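Local coordinates for chemotaxis protein CheX (Desulfovibrio desulfuricans subsp. desulfuricans str. G20, PDB 3HM4) that probably removes the phosphoryl group from the phosphorylated response regulator CheY, as other CheX-family phosphatases do, and so helps terminate chemotactic signals, at residues Ile7-Pro12 with Ser108-Thr113; Ala48-Thr53 with Glu94-Ile99; Ala71-Lys74 with Asp80-Asp83. All coordinates share one frame; numbering follows the deposited sequence.

Contact 1 (Ile7-Pro12 with Ser108-Thr113); sequences IEIAKP and SEMGMT
Met110, a selenomethionine, reaches across with the end of its chain to meet Pro12 and Ile9. Its axis and the proline ring cross at about a right angle, so the ring offers a corner rather than a long flank, and the selenium does the touching: Met110 SE lies 4.1 Å from Pro12 CG. Beyond it the terminal methyl goes on to Ile9, where the touch is light, Met110 CE being 4.5 Å from Ile9 CG2.

The shape of the Met110 chain explains this division of labour. It runs nearly straight through chi2 (170°) and bends at chi3 (65°), which brings selenium beside the proline while the methyl turns off to the isoleucine. Ile9 presents its CG2 branch; the CG1–CD1 branch leads off another way, and the residue also packs on Phe153 of strand 149-155. A second selenomethionine, Met112, sits close by, with Met112 CE 4.6 Å from Ile9 CG2 and 4.1 Å from Met110 CE. The atoms that meet across the contact are apolar, so the contact is van der Waals packing.

Pro12 is buried, and its ring also rests on Ala106 and Leu107 of the long helix 84-109, whereas Met110 lies at the surface.

Met110 comes just as helix 84-109 ends, in a turn that helps set its position. Gly111, with a positive phi of 83°, is the C-prime residue: Gly111 N bonds Ser108 O at 3.0 Å and Met112 N bonds back to Leu107 O. The contact thus joins the chain around the start of helix 10-25 to the Schellman motif closing helix 84-109.

Contact 2 (Ala48-Thr53 with Glu94-Ile99); sequences AVVGIT and EVTNMI
Thr96 meets the strand with both branches of its side chain, each on a different residue. Its hydroxyl sits over the methyl of Ala48, with Thr96 OG1 only 3.1 Å from Ala48 CB, a tight fit. Its methyl lies against Val50, Thr96 CG2 being 3.7 Å from Val50 CG1, and the Val50 and Thr96 side chains run antiparallel, side by side.

The first torsion of Thr96 (chi1 -53°) sets this up: OG1 stands beside the backbone N, and CG2 lies anti to that N and faces the valine. The hydroxyl does not depend on the strand for a partner, because it hydrogen-bonds to Val92 O one turn earlier in the helix. That bond fixes the rotation of the group and satisfies a buried polar atom.

Further out, backbone bonds to Val62 and Ile60 of strand 58-64 hold Ala48 and Val50 in place, and Pro119 of strand 115-123 packs on Thr96. Val49 points to the other face of the sheet, where it packs on Ser120 of the second subunit and lies near a bound unknown molecule; Thr53 OG1 hydrogen-bonds Thr53 OG1 of the second subunit.

Strand and helix axes approach to 8.7 Å at 35°, and at this separation Thr96 reaches both Ala48 and Val50. This is a helix-on-sheet layer of the CheC-like fold, and Glu94 and Asn97 on the same helix match the E-x-x-N pattern that carries the phosphatase residues in CheX and CheC relatives, consistent with the same role here.

Contact 3 (Ala71-Lys74 with Asp80-Asp83); sequences AVVK and DIQD
Ile81 CG1 and Lys74 CG each stand beside their own backbone N and anti to the carbonyl carbon (chi1 -64° for Ile81, -71° for Lys74), and both chains then run out extended; these torsions direct them to where they cross. The crossing is at about a right angle, so Ile81 lies over the aliphatic part of the lysine. The setting is a helix–loop–helix connection: Lys74 and Val73 belong to helix 66-77, and Ile81 sits in the loop that leads to helix 84-109.

The loop folds back so that Ile81 packs against the helix it has just left. The CG1–CD1 end of Ile81 does the touching. Ile81 CD1 is 3.7 Å from both Lys74 CG and Lys74 CE, and Ile81 CG1 is likewise 3.7 Å from Lys74 CG. Two alternate lysine methylenes, CG and CE, thus meet the end of the isoleucine where the chains cross, and the charged end goes on past them. Val73 adds a buried branched wall, again approached at about a right angle.

Both Val73 and Ile81 also touch Asp87 in the first turns of helix 84-109, and Val73 packs on Thr88, so the contact draws the start of that helix in as well. Asp83 is the N-cap of that helix: its OD1 accepts from Gln86 N, and the side chain of Asp87 takes the N-H of Asp83. Between helix and loop the contact stays apolar, its inner edge being Val73 CG1, 4.1 Å from Ile81 CD1.

Overall arrangement
Contacts 1 and 2 both use helix 84-109; contact 3 lies just ahead of its start. Contact 2 takes the middle of the helix and is the buried core contact, laying it on the main sheet close to the subunit interface. Contacts 1 and 3 are partly buried and on opposite sides of the chain's centre, with centres 33 Å apart. Contact 1 ties the C-terminal end of the helix to helix 10-25; contact 3 packs the loop leading into it onto helix 66-77. Chemistry follows place: short side chains and an internally bonded hydroxyl fit in the core, while toward the surface longer chains, a selenomethionine in one case and a lysine in the other, meet ring or branched carbons.

Contact 1 (Ile7-Pro12 with Ser108-Thr113)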
ATOM      1  N   ILE A   7      10.185  17.552   1.841  1.00 21.19           N
ATOM      2  CA  ILE A   7       9.692  18.433   0.771  1.00 23.45           C
ATOM      3  C   ILE A   7      10.815  18.884  -0.187  1.00 24.24           C
ATOM      4  O   ILE A   7      10.607  19.049  -1.376  1.00 23.08           O
ATOM      5  CB  ILE A   7       8.898  19.616   1.344  1.00 22.98           C
ATOM      6  CG1 ILE A   7       7.940  20.180   0.295  1.00 23.96           C
ATOM      7  CG2 ILE A   7       9.830  20.680   1.923  1.00 24.37           C
ATOM      8  CD1 ILE A   7       6.783  20.929   0.908  1.00 22.62           C
ATOM      9  N   GLU A   8      12.015  19.019   0.372  1.00 25.28           N
ATOM     10  CA  GLU A   8      13.224  19.371  -0.371  0.60 25.04           C
ATOM     11  C   GLU A   8      13.627  18.340  -1.437  1.00 24.81           C
ATOM     12  O   GLU A   8      14.399  18.659  -2.340  1.00 26.00           O
ATOM     13  CB  GLU A   8      14.397  19.625   0.607  0.60 26.45           C
ATOM     14  CG  GLU A   8      14.988  18.395   1.342  0.60 26.77           C
ATOM     15  CD  GLU A   8      14.116  17.758   2.449  0.60 26.88           C
ATOM     16  OE1 GLU A   8      13.059  18.322   2.866  0.60 22.24           O
ATOM     17  OE2 GLU A   8      14.501  16.663   2.900  0.60 29.13           O
ATOM     18  N   ILE A   9      13.145  17.088  -1.323  1.00 22.56           N
ATOM     19  CA  ILE A   9      13.452  16.081  -2.352  1.00 22.00           C
ATOM     20  C   ILE A   9      12.172  15.692  -3.112  1.00 17.89           C
ATOM     21  O   ILE A   9      12.129  14.638  -3.730  1.00 18.48           O
ATOM     22  CB  ILE A   9      14.338  14.837  -1.901  1.00 25.12           C
ATOM     23  CG1 ILE A   9      13.592  13.782  -1.089  1.00 29.00           C
ATOM     24  CG2 ILE A   9      15.696  15.305  -1.286  1.00 28.92           C
ATOM     25  CD1 ILE A   9      12.848  14.211   0.027  1.00 31.30           C
ATOM     26  N   ALA A  10      11.196  16.591  -3.161  1.00 18.22           N
ATOM     27  CA  ALA A  10       9.977  16.328  -3.938  1.00 17.31           C
ATOM     28  C   ALA A  10      10.252  16.214  -5.447  1.00 16.95           C
ATOM     29  O   ALA A  10       9.592  15.413  -6.109  1.00 14.80           O
ATOM     30  CB  ALA A  10       8.957  17.443  -3.683  1.00 18.42           C
ATOM     31  N   LYS A  11      11.257  16.912  -5.990  1.00 18.68           N
ATOM     32  CA  LYS A  11      11.457  16.947  -7.458  1.00 20.02           C
ATOM     33  C   LYS A  11      11.558  15.589  -8.173  1.00 19.54           C
ATOM     34  O   LYS A  11      10.864  15.379  -9.155  1.00 20.46           O
ATOM     35  CB  LYS A  11      12.653  17.850  -7.852  1.00 23.26           C
ATOM     36  CG  LYS A  11      12.812  18.047  -9.381  1.00 27.75           C
ATOM     37  N   PRO A  12      12.392  14.653  -7.668  1.00 18.77           N
ATOM     38  CA  PRO A  12      12.467  13.377  -8.383  1.00 18.15           C
ATOM     39  C   PRO A  12      11.131  12.620  -8.457  1.00 17.88           C
ATOM     40  O   PRO A  12      10.837  11.965  -9.476  1.00 17.25           O
ATOM     41  CB  PRO A  12      13.553  12.590  -7.616  1.00 20.98           C
ATOM     42  CG  PRO A  12      13.733  13.298  -6.380  1.00 21.55           C
ATOM     43  CD  PRO A  12      13.450  14.742  -6.648  1.00 20.51           C
ATOM     44  N   SER A 108      18.976   7.861  -7.259  1.00 15.02           N
ATOM     45  CA  SER A 108      20.301   7.228  -7.383  0.60 16.19           C
ATOM     46  C   SER A 108      21.299   8.210  -7.976  1.00 17.50           C
ATOM     47  O   SER A 108      22.458   8.237  -7.577  1.00 18.30           O
ATOM     48  CB  SER A 108      20.221   5.962  -8.227  0.60 16.72           C
ATOM     49  OG  SER A 108      21.470   5.292  -8.347  0.60 18.27           O
ATOM     50  N   GLU A 109      20.846   9.035  -8.914  1.00 18.68           N
ATOM     51  CA  GLU A 109      21.740  10.069  -9.494  1.00 19.58           C
ATOM     52  C   GLU A 109      22.117  11.185  -8.509  1.00 20.66           C
ATOM     53  O   GLU A 109      23.121  11.876  -8.723  1.00 23.43           O
ATOM     54  CB  GLU A 109      21.148  10.628 -10.783  1.00 22.24           C
ATOM     55  CG  GLU A 109      21.131   9.567 -11.857  1.00 27.93           C
ATOM     56  CD  GLU A 109      20.601  10.044 -13.200  1.00 40.05           C
ATOM     57  OE1 GLU A 109      20.254  11.239 -13.347  1.00 43.92           O
ATOM     58  OE2 GLU A 109      20.534   9.192 -14.107  1.00 47.85           O
HETATM   59  N   MSE A 110      21.356  11.321  -7.419  1.00 18.72           N
HETATM   60  CA  MSE A 110      21.606  12.239  -6.320  1.00 19.94           C
HETATM   61  C   MSE A 110      22.348  11.497  -5.157  1.00 17.47           C
HETATM   62  O   MSE A 110      22.453  12.036  -4.048  1.00 20.56           O
HETATM   63  CB  MSE A 110      20.289  12.854  -5.827  1.00 21.47           C
HETATM   64  CG  MSE A 110      19.512  13.630  -6.910  1.00 26.43           C
HETATM   65 SE   MSE A 110      17.751  14.108  -6.287  0.75 30.01          SE
HETATM   66  CE  MSE A 110      18.348  15.296  -4.872  1.00 33.09           C
ATOM     67  N   GLY A 111      22.846  10.294  -5.426  1.00 17.13           N
ATOM     68  CA  GLY A 111      23.643   9.531  -4.456  1.00 17.58           C
ATOM     69  C   GLY A 111      22.859   8.740  -3.439  1.00 16.51           C
ATOM     70  O   GLY A 111      23.431   8.309  -2.428  1.00 17.34           O
HETATM   71  N   MSE A 112      21.567   8.492  -3.701  1.00 16.16           N
HETATM   72  CA  MSE A 112      20.702   7.750  -2.772  1.00 15.89           C
HETATM   73  C   MSE A 112      20.039   6.580  -3.487  1.00 16.17           C
HETATM   74  O   MSE A 112      19.103   6.787  -4.259  1.00 19.14           O
HETATM   75  CB  MSE A 112      19.661   8.682  -2.179  1.00 17.07           C
HETATM   76  CG  MSE A 112      20.257   9.792  -1.348  1.00 17.06           C
HETATM   77 SE   MSE A 112      19.003  11.077  -0.738  0.75 20.64          SE
HETATM   78  CE  MSE A 112      18.841  12.053  -2.343  1.00 21.92           C
ATOM     79  N   THR A 113      20.504   5.375  -3.198  1.00 17.64           N
ATOM     80  CA  THR A 113      19.983   4.160  -3.775  1.00 18.25           C
ATOM     81  C   THR A 113      18.811   3.629  -2.949  1.00 15.34           C
ATOM     82  O   THR A 113      18.948   3.363  -1.755  1.00 15.40           O
ATOM     83  CB  THR A 113      21.064   3.060  -3.871  1.00 20.77           C
ATOM     84  OG1 THR A 113      22.110   3.533  -4.742  1.00 28.50           O
ATOM     85  CG2 THR A 113      20.498   1.763  -4.424  1.00 23.48           C
TER

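Contact 2 (Ala48-Thr53 with Glu94-Ile99)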
ATOM      1  N   ALA A  48      -2.928   3.872  -5.627  1.00  9.73           N
ATOM      2  CA  ALA A  48      -1.871   2.868  -5.705  1.00 10.27           C
ATOM      3  C   ALA A  48      -0.787   3.267  -4.737  1.00  8.99           C
ATOM      4  O   ALA A  48      -0.607   4.456  -4.461  1.00 10.04           O
ATOM      5  CB  ALA A  48      -1.335   2.687  -7.097  1.00 12.65           C
ATOM      6  N   VAL A  49      -0.053   2.281  -4.245  1.00  9.14           N
ATOM      7  CA  VAL A  49       0.984   2.529  -3.270  1.00  8.74           C
ATOM      8  C   VAL A  49       2.106   1.546  -3.466  1.00  8.86           C
ATOM      9  O   VAL A  49       1.852   0.379  -3.787  1.00 10.78           O
ATOM     10  CB  VAL A  49       0.426   2.515  -1.821  1.00 10.06           C
ATOM     11  CG1 VAL A  49      -0.199   1.178  -1.445  1.00 13.11           C
ATOM     12  CG2 VAL A  49       1.487   2.944  -0.806  1.00 11.52           C
ATOM     13  N   VAL A  50       3.333   2.001  -3.225  1.00  8.94           N
ATOM     14  CA  VAL A  50       4.520   1.168  -3.401  1.00  9.42           C
ATOM     15  C   VAL A  50       5.585   1.566  -2.410  1.00  9.57           C
ATOM     16  O   VAL A  50       5.930   2.729  -2.308  1.00 11.38           O
ATOM     17  CB  VAL A  50       5.053   1.184  -4.875  1.00 10.34           C
ATOM     18  CG1 VAL A  50       5.508   2.603  -5.373  1.00 12.37           C
ATOM     19  CG2 VAL A  50       6.159   0.144  -5.057  1.00 13.00           C
ATOM     20  N   GLY A  51       6.092   0.569  -1.688  1.00  9.09           N
ATOM     21  CA  GLY A  51       7.120   0.836  -0.695  1.00  9.40           C
ATOM     22  C   GLY A  51       8.507   0.957  -1.308  1.00  9.75           C
ATOM     23  O   GLY A  51       8.802   0.362  -2.355  1.00 10.09           O
ATOM     24  N   ILE A  52       9.355   1.737  -0.642  1.00  9.13           N
ATOM     25  CA  ILE A  52      10.763   1.890  -1.025  1.00 10.11           C
ATOM     26  C   ILE A  52      11.613   1.698   0.217  1.00  9.73           C
ATOM     27  O   ILE A  52      11.223   2.042   1.346  1.00 10.41           O
ATOM     28  CB  ILE A  52      11.021   3.235  -1.765  1.00 12.17           C
ATOM     29  CG1 ILE A  52      10.779   4.449  -0.880  1.00 11.30           C
ATOM     30  CG2 ILE A  52      10.158   3.279  -3.046  1.00 12.23           C
ATOM     31  CD1 ILE A  52      11.142   5.768  -1.597  1.00 14.61           C
ATOM     32  N   THR A  53      12.824   1.188  -0.005  1.00 10.40           N
ATOM     33  CA  THR A  53      13.771   0.927   1.087  1.00 11.63           C
ATOM     34  C   THR A  53      15.173   1.435   0.689  1.00 11.80           C
ATOM     35  O   THR A  53      15.552   1.411  -0.465  1.00 13.08           O
ATOM     36  CB  THR A  53      13.824  -0.548   1.432  1.00 11.10           C
ATOM     37  OG1 THR A  53      14.341  -1.286   0.320  1.00 11.12           O
ATOM     38  CG2 THR A  53      12.424  -1.103   1.832  1.00 11.85           C
ATOM     39  N   GLU A  94       0.972  -0.574 -13.547  1.00 13.28           N
ATOM     40  CA  GLU A  94       2.150  -0.291 -14.367  1.00 14.92           C
ATOM     41  C   GLU A  94       2.638   1.132 -14.197  1.00 13.47           C
ATOM     42  O   GLU A  94       3.840   1.378 -14.094  1.00 14.29           O
ATOM     43  CB  GLU A  94       1.894  -0.616 -15.833  1.00 17.44           C
ATOM     44  CG  GLU A  94       3.123  -0.361 -16.731  1.00 18.89           C
ATOM     45  CD  GLU A  94       4.388  -1.178 -16.347  1.00 25.27           C
ATOM     46  OE1 GLU A  94       4.279  -2.285 -15.770  1.00 28.51           O
ATOM     47  OE2 GLU A  94       5.526  -0.727 -16.658  1.00 33.78           O
ATOM     48  N   VAL A  95       1.710   2.086 -14.197  1.00 12.82           N
ATOM     49  CA  VAL A  95       2.050   3.491 -13.923  1.00 12.26           C
ATOM     50  C   VAL A  95       2.859   3.589 -12.617  1.00 11.93           C
ATOM     51  O   VAL A  95       3.870   4.281 -12.549  1.00 12.70           O
ATOM     52  CB  VAL A  95       0.774   4.385 -13.833  1.00 12.78           C
ATOM     53  CG1 VAL A  95       1.051   5.755 -13.157  1.00 13.65           C
ATOM     54  CG2 VAL A  95       0.191   4.530 -15.257  1.00 13.49           C
ATOM     55  N   THR A  96       2.393   2.872 -11.592  1.00 10.69           N
ATOM     56  CA  THR A  96       3.051   2.949 -10.280  1.00 11.44           C
ATOM     57  C   THR A  96       4.442   2.325 -10.265  1.00 11.50           C
ATOM     58  O   THR A  96       5.376   2.891  -9.685  1.00 12.21           O
ATOM     59  CB  THR A  96       2.139   2.380  -9.202  1.00 11.95           C
ATOM     60  OG1 THR A  96       0.852   3.026  -9.261  1.00 12.66           O
ATOM     61  CG2 THR A  96       2.718   2.528  -7.807  1.00 11.44           C
ATOM     62  N   ASN A  97       4.573   1.180 -10.950  1.00 12.94           N
ATOM     63  CA  ASN A  97       5.899   0.563 -11.122  1.00 12.79           C
ATOM     64  C   ASN A  97       6.842   1.511 -11.843  1.00 11.93           C
ATOM     65  O   ASN A  97       8.006   1.623 -11.486  1.00 14.55           O
ATOM     66  CB  ASN A  97       5.808  -0.774 -11.875  1.00 13.33           C
ATOM     67  CG  ASN A  97       5.697  -1.969 -10.954  1.00 16.14           C
ATOM     68  OD1 ASN A  97       6.409  -2.032  -9.945  1.00 16.96           O
ATOM     69  ND2 ASN A  97       4.868  -2.927 -11.302  1.00 19.29           N
HETATM   70  N   MSE A  98       6.345   2.206 -12.867  1.00 13.72           N
HETATM   71  CA  MSE A  98       7.160   3.141 -13.625  1.00 13.56           C
HETATM   72  C   MSE A  98       7.544   4.380 -12.827  1.00 12.39           C
HETATM   73  O   MSE A  98       8.696   4.825 -12.899  1.00 14.02           O
HETATM   74  CB  MSE A  98       6.485   3.546 -14.932  1.00 14.30           C
HETATM   75  CG  MSE A  98       6.365   2.407 -15.932  1.00 16.20           C
HETATM   76 SE   MSE A  98       5.325   2.943 -17.466  0.75 17.57          SE
HETATM   77  CE  MSE A  98       6.490   4.274 -18.152  1.00 23.89           C
ATOM     78  N   ILE A  99       6.612   4.922 -12.030  1.00 12.90           N
ATOM     79  CA  ILE A  99       6.930   6.049 -11.172  1.00 12.62           C
ATOM     80  C   ILE A  99       8.014   5.618 -10.151  1.00 12.64           C
ATOM     81  O   ILE A  99       8.990   6.328  -9.961  1.00 14.07           O
ATOM     82  CB  ILE A  99       5.698   6.621 -10.430  1.00 12.42           C
ATOM     83  CG1 ILE A  99       4.792   7.332 -11.458  1.00 12.29           C
ATOM     84  CG2 ILE A  99       6.097   7.594  -9.295  1.00 13.95           C
ATOM     85  CD1 ILE A  99       3.437   7.728 -10.884  1.00 15.14           C
TER

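Contact 3 (Ala71-Lys74 with Asp80-Asp83)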
ATOM      1  N   ALA A  71      -9.768   7.965 -17.176  1.00 15.08           N
ATOM      2  CA  ALA A  71      -9.042   8.526 -18.351  1.00 14.60           C
ATOM      3  C   ALA A  71      -7.673   7.849 -18.571  1.00 15.95           C
ATOM      4  O   ALA A  71      -7.260   7.600 -19.711  1.00 17.68           O
ATOM      5  CB  ALA A  71      -8.886  10.040 -18.244  1.00 17.15           C
ATOM      6  N   VAL A  72      -6.980   7.548 -17.471  1.00 14.77           N
ATOM      7  CA  VAL A  72      -5.692   6.862 -17.544  1.00 15.28           C
ATOM      8  C   VAL A  72      -5.868   5.457 -18.123  1.00 15.72           C
ATOM      9  O   VAL A  72      -5.141   5.070 -19.045  1.00 17.02           O
ATOM     10  CB  VAL A  72      -4.984   6.811 -16.183  1.00 13.88           C
ATOM     11  CG1 VAL A  72      -3.792   5.881 -16.183  1.00 15.94           C
ATOM     12  CG2 VAL A  72      -4.635   8.221 -15.739  1.00 15.25           C
ATOM     13  N   VAL A  73      -6.848   4.725 -17.619  1.00 14.82           N
ATOM     14  CA  VAL A  73      -7.129   3.365 -18.076  1.00 16.82           C
ATOM     15  C   VAL A  73      -7.509   3.391 -19.582  1.00 18.16           C
ATOM     16  O   VAL A  73      -7.019   2.560 -20.358  1.00 18.99           O
ATOM     17  CB  VAL A  73      -8.219   2.662 -17.222  1.00 17.80           C
ATOM     18  CG1 VAL A  73      -8.684   1.351 -17.882  1.00 20.35           C
ATOM     19  CG2 VAL A  73      -7.712   2.439 -15.788  1.00 17.77           C
ATOM     20  N   LYS A  74      -8.347   4.353 -19.989  1.00 17.36           N
ATOM     21  CA  LYS A  74      -8.744   4.472 -21.397  1.00 19.05           C
ATOM     22  C   LYS A  74      -7.561   4.859 -22.287  1.00 20.97           C
ATOM     23  O   LYS A  74      -7.419   4.356 -23.431  1.00 23.21           O
ATOM     24  CB  LYS A  74      -9.906   5.456 -21.557  1.00 19.43           C
ATOM     25  CG  LYS A  74     -11.201   4.937 -21.035  1.00 22.28           C
ATOM     26  CD  LYS A  74     -12.353   5.880 -21.285  1.00 27.83           C
ATOM     27  CE  LYS A  74     -13.651   5.265 -20.821  1.00 32.64           C
ATOM     28  NZ  LYS A  74     -14.829   6.058 -21.239  1.00 39.29           N
ATOM     29  N   ASP A  80     -12.683   2.014 -25.164  1.00 27.99           N
ATOM     30  CA  ASP A  80     -13.650   0.978 -24.836  0.50 27.54           C
ATOM     31  C   ASP A  80     -12.995   0.137 -23.739  1.00 28.07           C
ATOM     32  O   ASP A  80     -11.975  -0.488 -23.966  1.00 27.80           O
ATOM     33  CB  ASP A  80     -13.974   0.181 -26.116  0.50 28.13           C
ATOM     34  CG  ASP A  80     -14.550   1.075 -27.235  0.50 28.11           C
ATOM     35  OD1 ASP A  80     -15.484   1.848 -26.948  0.50 30.13           O
ATOM     36  OD2 ASP A  80     -14.065   1.003 -28.391  0.50 25.75           O
ATOM     37  N   ILE A  81     -13.552   0.178 -22.518  1.00 28.90           N
ATOM     38  CA  ILE A  81     -12.929  -0.532 -21.360  1.00 29.36           C
ATOM     39  C   ILE A  81     -13.445  -1.946 -21.222  1.00 30.51           C
ATOM     40  O   ILE A  81     -14.626  -2.162 -20.924  1.00 32.87           O
ATOM     41  CB  ILE A  81     -13.081   0.213 -20.003  1.00 28.78           C
ATOM     42  CG1 ILE A  81     -12.341   1.550 -20.044  1.00 31.11           C
ATOM     43  CG2 ILE A  81     -12.522  -0.625 -18.866  1.00 27.65           C
ATOM     44  CD1 ILE A  81     -12.504   2.393 -18.746  1.00 31.37           C
ATOM     45  N   GLN A  82     -12.520  -2.905 -21.373  1.00 29.01           N
ATOM     46  CA  GLN A  82     -12.871  -4.324 -21.312  1.00 29.78           C
ATOM     47  C   GLN A  82     -13.434  -4.789 -19.955  1.00 29.15           C
ATOM     48  O   GLN A  82     -14.497  -5.422 -19.885  1.00 31.50           O
ATOM     49  CB  GLN A  82     -11.655  -5.164 -21.704  1.00 30.00           C
ATOM     50  CG  GLN A  82     -11.921  -6.668 -21.823  1.00 29.56           C
ATOM     51  CD  GLN A  82     -10.827  -7.376 -22.601  1.00 33.85           C
ATOM     52  OE1 GLN A  82      -9.647  -7.029 -22.491  1.00 35.23           O
ATOM     53  NE2 GLN A  82     -11.223  -8.359 -23.437  1.00 32.26           N
ATOM     54  N   ASP A  83     -12.720  -4.469 -18.883  1.00 28.08           N
ATOM     55  CA  ASP A  83     -13.088  -4.933 -17.537  1.00 25.48           C
ATOM     56  C   ASP A  83     -12.443  -3.879 -16.641  1.00 23.21           C
ATOM     57  O   ASP A  83     -11.236  -3.903 -16.490  1.00 22.26           O
ATOM     58  CB  ASP A  83     -12.490  -6.333 -17.383  1.00 25.77           C
ATOM     59  CG  ASP A  83     -12.500  -6.896 -15.974  1.00 28.82           C
ATOM     60  OD1 ASP A  83     -12.723  -6.204 -14.963  1.00 28.79           O
ATOM     61  OD2 ASP A  83     -12.160  -8.097 -15.894  1.00 34.97           O
TER